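Local atomic coordinates of PCF11 protein (Saccharomyces cerevisiae, PDB entry 1SZ9), a protein that probably links transcription to mRNA 3'-end processing, its CTD-interacting domain recognising the carboxy-terminal domain of RNA polymerase II as a beta-turn. Residues Glu6-Asp11 with Gln42-Ala47; Glu17-Thr20 with Ile26-Thr29; Gln59-Phe64 with Arg102-Asn107; Tyr65-Ile70 with Lys110-Pro115. One frame throughout, in Å; residues are numbered along the deposited sequence.

Contact 1. Residues Glu6-Asp11 with Gln42-Ala47; sequences EVIVKD and QYFVDA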
# COMPACT_ATOMS: atom_id res chain seq x y z
N GLU A 6 -1.23 -22.50 -1.37
CA GLU A 6 -0.14 -22.47 -0.41
C GLU A 6 1.17 -22.06 -1.08
O GLU A 6 1.88 -21.19 -0.60
CB GLU A 6 0.01 -23.87 0.22
CG GLU A 6 1.19 -24.02 1.15
CD GLU A 6 0.76 -24.40 2.56
OE1 GLU A 6 -0.03 -25.36 2.70
OE2 GLU A 6 1.22 -23.74 3.52
N VAL A 7 1.49 -22.71 -2.19
CA VAL A 7 2.70 -22.42 -2.93
C VAL A 7 2.74 -20.97 -3.42
O VAL A 7 3.74 -20.27 -3.27
CB VAL A 7 2.84 -23.37 -4.14
CG1 VAL A 7 3.99 -22.92 -5.03
CG2 VAL A 7 3.09 -24.79 -3.65
N ILE A 8 1.64 -20.52 -4.03
CA ILE A 8 1.58 -19.15 -4.53
C ILE A 8 1.72 -18.12 -3.39
O ILE A 8 2.45 -17.15 -3.51
CB ILE A 8 0.27 -18.90 -5.30
CG1 ILE A 8 0.17 -19.90 -6.46
CG2 ILE A 8 0.24 -17.45 -5.85
CD1 ILE A 8 -1.19 -19.93 -7.15
N VAL A 9 1.02 -18.35 -2.29
CA VAL A 9 1.09 -17.43 -1.17
C VAL A 9 2.49 -17.39 -0.55
O VAL A 9 2.99 -16.32 -0.23
CB VAL A 9 0.03 -17.79 -0.08
CG1 VAL A 9 0.27 -16.98 1.19
CG2 VAL A 9 -1.37 -17.49 -0.62
N LYS A 10 3.12 -18.56 -0.40
CA LYS A 10 4.46 -18.60 0.18
C LYS A 10 5.45 -17.90 -0.74
O LYS A 10 6.39 -17.24 -0.29
CB LYS A 10 4.92 -20.04 0.41
CG LYS A 10 4.32 -20.67 1.65
CD LYS A 10 4.83 -22.09 1.86
CE LYS A 10 4.31 -22.67 3.16
NZ LYS A 10 4.79 -24.07 3.34
N ASP A 11 5.23 -18.05 -2.04
CA ASP A 11 6.09 -17.43 -3.03
C ASP A 11 5.91 -15.90 -2.94
O ASP A 11 6.90 -15.16 -3.04
CB ASP A 11 5.70 -17.97 -4.41
CG ASP A 11 6.50 -17.36 -5.55
OD1 ASP A 11 7.75 -17.34 -5.49
OD2 ASP A 11 5.88 -16.91 -6.53
N GLN A 42 -7.03 -11.88 -0.77
CA GLN A 42 -6.98 -11.60 0.66
C GLN A 42 -5.65 -12.01 1.32
O GLN A 42 -5.19 -11.36 2.27
CB GLN A 42 -8.17 -12.25 1.38
CG GLN A 42 -8.15 -12.02 2.88
CD GLN A 42 -9.52 -12.17 3.53
OE1 GLN A 42 -10.37 -12.92 3.04
NE2 GLN A 42 -9.73 -11.45 4.64
N TYR A 43 -5.03 -13.07 0.80
CA TYR A 43 -3.75 -13.52 1.35
C TYR A 43 -2.68 -12.50 1.04
O TYR A 43 -1.86 -12.19 1.90
CB TYR A 43 -3.35 -14.88 0.76
CG TYR A 43 -4.25 -15.99 1.23
CD1 TYR A 43 -4.38 -16.26 2.60
CD2 TYR A 43 -5.02 -16.72 0.34
CE1 TYR A 43 -5.25 -17.23 3.05
CE2 TYR A 43 -5.90 -17.70 0.78
CZ TYR A 43 -6.01 -17.95 2.14
OH TYR A 43 -6.89 -18.90 2.60
N PHE A 44 -2.70 -11.97 -0.18
CA PHE A 44 -1.72 -10.96 -0.57
C PHE A 44 -1.95 -9.67 0.23
O PHE A 44 -1.00 -9.03 0.67
CB PHE A 44 -1.83 -10.67 -2.08
CG PHE A 44 -1.57 -11.88 -2.94
CD1 PHE A 44 -0.84 -12.96 -2.46
CD2 PHE A 44 -2.01 -11.91 -4.26
CE1 PHE A 44 -0.55 -14.06 -3.27
CE2 PHE A 44 -1.73 -13.01 -5.09
CZ PHE A 44 -1.00 -14.09 -4.59
N VAL A 45 -3.20 -9.30 0.45
CA VAL A 45 -3.47 -8.10 1.24
C VAL A 45 -2.92 -8.24 2.66
O VAL A 45 -2.24 -7.34 3.17
CB VAL A 45 -4.98 -7.79 1.29
CG1 VAL A 45 -5.27 -6.68 2.32
CG2 VAL A 45 -5.44 -7.33 -0.09
N ASP A 46 -3.19 -9.37 3.31
CA ASP A 46 -2.71 -9.55 4.67
C ASP A 46 -1.20 -9.61 4.75
O ASP A 46 -0.61 -9.11 5.69
CB ASP A 46 -3.31 -10.81 5.30
CG ASP A 46 -4.79 -10.63 5.62
OD1 ASP A 46 -5.23 -9.47 5.82
OD2 ASP A 46 -5.49 -11.65 5.70
N ALA A 47 -0.58 -10.20 3.74
CA ALA A 47 0.88 -10.28 3.70
C ALA A 47 1.47 -8.86 3.62
O ALA A 47 2.41 -8.53 4.33
CB ALA A 47 1.31 -11.10 2.50
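V9 reaches Y43 because CG2, the branch lying beside its own backbone N, is the one turned across the gap (chi1 170°, with CG1 anti to N); one residue earlier, I8 sends out the opposite branch, CG2 anti to the backbone N, and meets F44. The setting is the right-handed all-helical superhelix of the CID fold, in which helix 3-16 packs on helix 41-54. The short axes of 6-11 and 42-47 approach to 10.2 Å and run nearly the same way, 26° apart, as expected of helices i and i+2 in a helical stack, helix 24-36 lying between them in the chain. V9 CG2 lies 3.6 Å from Y43 CB and only slightly farther from Y43 CG, so the methyl sits where the tyrosine side chain leaves its backbone, approaching the ring obliquely, and the two side chains lie roughly perpendicular. F44 presents its edge instead: its far end enters between the helices, and the CA of V9 also lies near the ring plane. No hydrogen bond spans the two segments; the contact is apolar packing with 173 Å² buried in total. F44 also stacks on F12 of helix 3-16 and touches Y78 of helix 78-83, so its ring is enclosed by more than this pair of segments. The I8 methyl meets that ring in its plane, CG2 standing 3.8 Å from F44 CZ.

Contact 2. Residues Glu17-Thr20 with Ile26-Thr29; sequences EELT and IITT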
# COMPACT_ATOMS: atom_id res chain seq x y z
N GLU A 17 9.61 -10.42 1.30
CA GLU A 17 10.69 -10.33 2.29
C GLU A 17 11.94 -9.70 1.68
O GLU A 17 12.79 -9.20 2.39
CB GLU A 17 11.05 -11.71 2.83
CG GLU A 17 9.96 -12.35 3.65
CD GLU A 17 9.67 -11.61 4.93
OE1 GLU A 17 10.64 -11.27 5.65
OE2 GLU A 17 8.48 -11.36 5.23
N GLU A 18 12.05 -9.74 0.36
CA GLU A 18 13.21 -9.17 -0.30
C GLU A 18 13.04 -7.66 -0.58
O GLU A 18 13.97 -7.02 -1.05
CB GLU A 18 13.47 -9.90 -1.62
CG GLU A 18 14.01 -11.32 -1.47
CD GLU A 18 15.33 -11.36 -0.72
OE1 GLU A 18 16.24 -10.59 -1.08
OE2 GLU A 18 15.44 -12.15 0.23
N LEU A 19 11.86 -7.12 -0.27
CA LEU A 19 11.58 -5.69 -0.52
C LEU A 19 12.18 -4.80 0.56
O LEU A 19 11.46 -4.22 1.38
CB LEU A 19 10.08 -5.44 -0.56
CG LEU A 19 9.44 -4.81 -1.80
CD1 LEU A 19 8.12 -4.20 -1.38
CD2 LEU A 19 10.34 -3.77 -2.46
N THR A 20 13.51 -4.68 0.53
CA THR A 20 14.24 -3.90 1.51
C THR A 20 14.61 -2.52 0.96
O THR A 20 15.21 -1.70 1.64
CB THR A 20 15.51 -4.64 1.93
OG1 THR A 20 16.31 -4.89 0.77
CG2 THR A 20 15.15 -5.97 2.58
N ILE A 26 10.92 -6.31 -8.20
CA ILE A 26 10.13 -6.96 -7.15
C ILE A 26 8.71 -6.39 -7.08
O ILE A 26 7.72 -7.13 -7.04
CB ILE A 26 10.80 -6.80 -5.76
CG1 ILE A 26 12.10 -7.61 -5.68
CG2 ILE A 26 9.84 -7.22 -4.67
CD1 ILE A 26 12.85 -7.45 -4.35
N ILE A 27 8.60 -5.07 -7.04
CA ILE A 27 7.27 -4.47 -6.96
C ILE A 27 6.43 -4.89 -8.16
O ILE A 27 5.26 -5.26 -8.01
CB ILE A 27 7.37 -2.92 -6.87
CG1 ILE A 27 7.77 -2.53 -5.44
CG2 ILE A 27 6.05 -2.26 -7.24
CD1 ILE A 27 8.31 -1.12 -5.35
N THR A 28 7.02 -4.85 -9.34
CA THR A 28 6.30 -5.24 -10.54
C THR A 28 5.94 -6.72 -10.53
O THR A 28 4.86 -7.10 -10.97
CB THR A 28 7.12 -4.89 -11.80
OG1 THR A 28 7.13 -3.47 -11.97
CG2 THR A 28 6.51 -5.55 -13.06
N THR A 29 6.84 -7.55 -10.03
CA THR A 29 6.59 -8.99 -9.96
C THR A 29 5.46 -9.28 -8.98
O THR A 29 4.60 -10.12 -9.24
CB THR A 29 7.88 -9.77 -9.61
OG1 THR A 29 8.82 -9.61 -10.68
CG2 THR A 29 7.59 -11.26 -9.41
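An inverse gamma turn centred on L19, in the loop between helix 3-16 and helix 24-36, folds back onto the first turn of helix 24-36. The turn places L19 so that the end of its side chain approaches the helix: L19 CG lies 3.8 Å from I26 CG2, and the two side chains run alongside, pointing opposite ways. CD2 of the same leucine reaches I27, 4.1 Å from CG1. I26 uses its other branch on E18: with CG1 anti to the carbonyl carbon (chi1 -68°) and the chain extended beyond it, CD1 comes 3.7 Å from E18 CB and also abuts the carbonyl oxygen of E18, the acceptor for T20 N. The carboxylate of E18 bends away, so only the root of that side chain joins the apolar patch. Replacing I26 by an alanine takes both branches away from E18 CB and L19 CG and would probably open a gap between the turn and the helix. I15 of helix 3-16 touches I26 as well, while L19 continues onto Y62 and A66 of helix 57-73. The arrangement is an inverse gamma turn packed on the start of the following helix, in the loop joining two successive helices of the CID superhelix.

Contact 3. Residues Gln59-Phe64 with Arg102-Asn107; sequences QKLYAF and RTKLIN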
# COMPACT_ATOMS: atom_id res chain seq x y z
N GLN A 59 11.71 0.46 5.23
CA GLN A 59 11.11 -0.65 4.52
C GLN A 59 9.59 -0.57 4.48
O GLN A 59 8.98 -1.13 3.57
CB GLN A 59 11.60 -1.98 5.12
CG GLN A 59 13.08 -2.28 4.82
CD GLN A 59 13.59 -3.52 5.52
OE1 GLN A 59 12.87 -4.53 5.64
NE2 GLN A 59 14.84 -3.48 5.99
N LYS A 60 8.98 0.13 5.43
CA LYS A 60 7.53 0.25 5.45
C LYS A 60 7.05 1.00 4.19
O LYS A 60 5.97 0.70 3.65
CB LYS A 60 7.03 0.99 6.70
CG LYS A 60 7.25 0.28 8.05
CD LYS A 60 6.60 1.11 9.17
CE LYS A 60 6.85 0.53 10.58
NZ LYS A 60 6.49 -0.93 10.73
N LEU A 61 7.84 1.98 3.75
CA LEU A 61 7.50 2.76 2.55
C LEU A 61 7.45 1.87 1.32
O LEU A 61 6.52 1.95 0.54
CB LEU A 61 8.54 3.87 2.30
CG LEU A 61 8.32 4.73 1.03
CD1 LEU A 61 6.97 5.46 1.13
CD2 LEU A 61 9.46 5.75 0.86
N TYR A 62 8.45 1.01 1.16
CA TYR A 62 8.50 0.16 -0.02
C TYR A 62 7.36 -0.85 -0.06
O TYR A 62 6.87 -1.19 -1.14
CB TYR A 62 9.88 -0.50 -0.10
CG TYR A 62 10.97 0.53 0.09
CD1 TYR A 62 11.01 1.69 -0.69
CD2 TYR A 62 11.94 0.37 1.08
CE1 TYR A 62 12.00 2.67 -0.48
CE2 TYR A 62 12.93 1.32 1.29
CZ TYR A 62 12.95 2.47 0.52
OH TYR A 62 13.91 3.43 0.76
N ALA A 63 6.90 -1.30 1.11
CA ALA A 63 5.77 -2.22 1.18
C ALA A 63 4.52 -1.43 0.76
O ALA A 63 3.63 -1.97 0.09
CB ALA A 63 5.60 -2.77 2.62
N PHE A 64 4.44 -0.17 1.17
CA PHE A 64 3.31 0.68 0.74
C PHE A 64 3.39 0.91 -0.78
O PHE A 64 2.37 1.09 -1.44
CB PHE A 64 3.31 2.03 1.48
CG PHE A 64 2.14 2.21 2.42
CD1 PHE A 64 0.83 2.26 1.94
CD2 PHE A 64 2.36 2.34 3.80
CE1 PHE A 64 -0.25 2.45 2.80
CE2 PHE A 64 1.28 2.53 4.68
CZ PHE A 64 -0.03 2.58 4.17
N ARG A 102 8.11 10.67 5.26
CA ARG A 102 6.80 11.31 5.36
C ARG A 102 6.45 12.09 4.06
O ARG A 102 5.32 12.02 3.59
CB ARG A 102 6.73 12.26 6.57
CG ARG A 102 6.52 11.51 7.90
CD ARG A 102 6.70 12.38 9.15
NE ARG A 102 6.50 11.55 10.35
CZ ARG A 102 7.07 11.77 11.53
NH1 ARG A 102 7.89 12.80 11.69
NH2 ARG A 102 6.85 10.95 12.54
N THR A 103 7.40 12.82 3.47
CA THR A 103 7.07 13.55 2.24
C THR A 103 6.75 12.55 1.14
O THR A 103 5.94 12.83 0.27
CB THR A 103 8.25 14.46 1.73
OG1 THR A 103 9.37 13.65 1.38
CG2 THR A 103 8.64 15.48 2.79
N LYS A 104 7.39 11.38 1.18
CA LYS A 104 7.11 10.35 0.18
C LYS A 104 5.72 9.75 0.42
O LYS A 104 4.98 9.50 -0.54
CB LYS A 104 8.21 9.28 0.21
CG LYS A 104 9.42 9.72 -0.63
CD LYS A 104 10.72 9.14 -0.13
CE LYS A 104 11.85 9.40 -1.16
NZ LYS A 104 11.63 10.59 -2.04
N LEU A 105 5.35 9.54 1.69
CA LEU A 105 4.00 9.03 1.99
C LEU A 105 2.97 10.09 1.58
O LEU A 105 1.87 9.76 1.16
CB LEU A 105 3.83 8.78 3.49
CG LEU A 105 4.62 7.61 4.08
CD1 LEU A 105 4.48 7.64 5.58
CD2 LEU A 105 4.13 6.29 3.48
N ILE A 106 3.34 11.36 1.70
CA ILE A 106 2.41 12.43 1.35
C ILE A 106 2.17 12.49 -0.16
O ILE A 106 1.04 12.63 -0.61
CB ILE A 106 2.94 13.80 1.88
CG1 ILE A 106 2.87 13.80 3.42
CG2 ILE A 106 2.13 14.99 1.25
CD1 ILE A 106 3.75 14.87 4.07
N ASN A 107 3.25 12.40 -0.93
CA ASN A 107 3.12 12.44 -2.38
C ASN A 107 2.30 11.24 -2.85
O ASN A 107 1.46 11.37 -3.73
CB ASN A 107 4.51 12.46 -3.04
CG ASN A 107 5.19 13.82 -2.87
OD1 ASN A 107 4.53 14.80 -2.52
ND2 ASN A 107 6.50 13.89 -3.10
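Helix 57-73 and helix 99-112 of the CID superhelix lie side by side here, their short segments 59-64 and 102-107 running only 13° from parallel with axes 10.7 Å apart at closest approach. L61 points into the interface. With CG anti to the backbone N (chi1 178°), its CD1 chiefly meets L105 and its CD2 K104. CD1 stands 3.8 Å from L105 CD2, the two leucines overlapping side by side with their ends turned opposite ways. CD2 lies against the aliphatic part of K104, 3.7 Å from CD and almost as near CB; the lysine chain passes transversely over the leucine, and its amino end leads away from the contact. The alkyl chain of K104 thus covers the exposed margin while the leucines are buried. F64, one turn after L61, is a looser neighbour: its CD2 stands 4.3 Å from L105 CD2, the methyl approaching the ring obliquely. With no hydrogen bond across the pair, the 167 Å² of buried surface is held by dispersion contacts. On the buried side F64 rests on I52 of helix 41-54 and T93 of helix 86-95, and L105 touches Y94, so helix 86-95 packs against both members of the pair.

Contact 4. Residues Tyr65-Ile70 with Lys110-Pro115; sequences YALDSI and KLWLNP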
# COMPACT_ATOMS: atom_id res chain seq x y z
N TYR A 65 4.60 0.94 -1.34
CA TYR A 65 4.71 1.12 -2.80
C TYR A 65 4.20 -0.14 -3.48
O TYR A 65 3.64 -0.08 -4.56
CB TYR A 65 6.15 1.42 -3.25
CG TYR A 65 6.64 2.83 -2.96
CD1 TYR A 65 5.77 3.83 -2.50
CD2 TYR A 65 7.98 3.17 -3.17
CE1 TYR A 65 6.25 5.16 -2.26
CE2 TYR A 65 8.45 4.47 -2.94
CZ TYR A 65 7.57 5.45 -2.49
OH TYR A 65 8.04 6.74 -2.32
N ALA A 66 4.37 -1.29 -2.83
CA ALA A 66 3.85 -2.54 -3.38
C ALA A 66 2.30 -2.45 -3.39
O ALA A 66 1.65 -2.76 -4.39
CB ALA A 66 4.31 -3.71 -2.53
N LEU A 67 1.74 -2.03 -2.26
CA LEU A 67 0.29 -1.85 -2.09
C LEU A 67 -0.22 -0.86 -3.16
O LEU A 67 -1.24 -1.10 -3.81
CB LEU A 67 0.00 -1.28 -0.69
CG LEU A 67 -1.44 -1.03 -0.23
CD1 LEU A 67 -1.49 -0.97 1.31
CD2 LEU A 67 -1.98 0.29 -0.82
N ASP A 68 0.51 0.24 -3.33
CA ASP A 68 0.17 1.27 -4.30
C ASP A 68 0.15 0.72 -5.74
O ASP A 68 -0.78 0.96 -6.49
CB ASP A 68 1.20 2.41 -4.21
CG ASP A 68 0.89 3.56 -5.14
OD1 ASP A 68 0.01 4.37 -4.83
OD2 ASP A 68 1.53 3.64 -6.21
N SER A 69 1.20 -0.01 -6.11
CA SER A 69 1.30 -0.57 -7.46
C SER A 69 0.16 -1.55 -7.75
O SER A 69 -0.50 -1.47 -8.78
CB SER A 69 2.67 -1.25 -7.65
OG SER A 69 2.81 -1.80 -8.95
N ILE A 70 -0.10 -2.45 -6.81
CA ILE A 70 -1.18 -3.41 -6.96
C ILE A 70 -2.54 -2.71 -7.13
O ILE A 70 -3.33 -3.06 -8.01
CB ILE A 70 -1.21 -4.38 -5.75
CG1 ILE A 70 -0.02 -5.35 -5.86
CG2 ILE A 70 -2.56 -5.11 -5.66
CD1 ILE A 70 0.29 -6.07 -4.55
N LYS A 110 -1.28 11.98 -2.30
CA LYS A 110 -1.76 12.92 -3.29
C LYS A 110 -2.18 12.21 -4.58
O LYS A 110 -3.21 12.52 -5.15
CB LYS A 110 -0.69 13.96 -3.64
CG LYS A 110 -0.59 15.15 -2.70
CD LYS A 110 0.40 16.14 -3.29
CE LYS A 110 0.52 17.40 -2.48
NZ LYS A 110 1.38 18.36 -3.23
N LEU A 111 -1.37 11.25 -5.03
CA LEU A 111 -1.72 10.54 -6.26
C LEU A 111 -2.92 9.61 -6.06
O LEU A 111 -3.59 9.27 -7.03
CB LEU A 111 -0.52 9.76 -6.80
CG LEU A 111 0.70 10.61 -7.16
CD1 LEU A 111 1.78 9.71 -7.73
CD2 LEU A 111 0.32 11.69 -8.17
N TRP A 112 -3.20 9.21 -4.81
CA TRP A 112 -4.37 8.35 -4.58
C TRP A 112 -5.66 9.13 -4.85
O TRP A 112 -6.69 8.54 -5.12
CB TRP A 112 -4.44 7.80 -3.14
CG TRP A 112 -3.40 6.76 -2.77
CD1 TRP A 112 -2.64 6.01 -3.62
CD2 TRP A 112 -3.05 6.36 -1.44
NE1 TRP A 112 -1.83 5.15 -2.90
CE2 TRP A 112 -2.06 5.35 -1.56
CE3 TRP A 112 -3.46 6.75 -0.17
CZ2 TRP A 112 -1.49 4.72 -0.44
CZ3 TRP A 112 -2.89 6.13 0.95
CH2 TRP A 112 -1.91 5.12 0.80
N LEU A 113 -5.60 10.46 -4.76
CA LEU A 113 -6.77 11.32 -5.00
C LEU A 113 -7.13 11.39 -6.50
O LEU A 113 -8.26 11.68 -6.85
CB LEU A 113 -6.51 12.73 -4.47
CG LEU A 113 -6.96 13.14 -3.06
CD1 LEU A 113 -7.33 11.94 -2.20
CD2 LEU A 113 -5.87 13.97 -2.42
N ASN A 114 -6.16 11.12 -7.36
CA ASN A 114 -6.39 11.14 -8.80
C ASN A 114 -5.44 10.13 -9.45
O ASN A 114 -4.54 10.49 -10.22
CB ASN A 114 -6.17 12.55 -9.37
CG ASN A 114 -6.46 12.64 -10.87
OD1 ASN A 114 -7.39 11.99 -11.36
ND2 ASN A 114 -5.67 13.44 -11.60
N PRO A 115 -5.64 8.82 -9.16
CA PRO A 115 -4.77 7.77 -9.72
C PRO A 115 -4.84 7.66 -11.24
O PRO A 115 -5.92 7.61 -11.82
CB PRO A 115 -5.29 6.51 -9.05
CG PRO A 115 -6.79 6.77 -8.99
CD PRO A 115 -6.85 8.24 -8.56
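The carboxylate of D68 and the indole of W112 lie nearly coplanar, their planes 27° apart, and meet at the nitrogen-bearing edge of the ring. The indole N-H is the donor: W112 NE1 stands 2.8 Å from D68 OD1. This oxygen receives it through its anti lone pair, the one facing away from OD2, and lies somewhat out of the ring plane. The bond is distinctly bent, with an N-H...O angle of 138°, and the displacement is toward the neighbouring ring carbon, since W112 CD1 is 3.3 Å from the same oxygen. D68 extends to this position with CG anti to its backbone N (chi1 -178°), which carries the carboxylate across from a helix face that does not itself point at the partner. The bond joins helix 57-73 to the last part of helix 99-112 in the all-helical CID fold, with the D68 and W112 CA atoms still 8.4 Å apart; side-chain length bridges the gap. L67 adds a looser apolar touch, its CD2 4.5 Å from W112 CZ2 and oblique to the ring. A phenylalanine in place of W112 would probably leave D68 OD1 without its indole donor. F123 meets the indole edge-to-face, and backbone hydrogen bonds with L122 hold the main chain of W112. The other oxygen of D68, OD2, has K72 as a long, weak ionic partner.

In the fold
Contacts 3 and 4 share one interface, helix 57-73 against helix 99-112, and are the buried ones; they join where F64 CE1 meets W112 CH2 at 3.7 Å. Contact 3 is wholly apolar, whereas contact 4, nearest the chain centre, supplies the sole hydrogen bond across any of the four. Contacts 1 and 2 are only partly buried and lie farther out, their centres about 15 and 13 Å from the centre of the chain. Contact 2 is nested within the chain loop closed by contact 1 without touching it. It reaches both inner contacts through packing, with L19 on Y62 and I27 on S69. Contacts 1 and 3 occupy opposite sides of the centre.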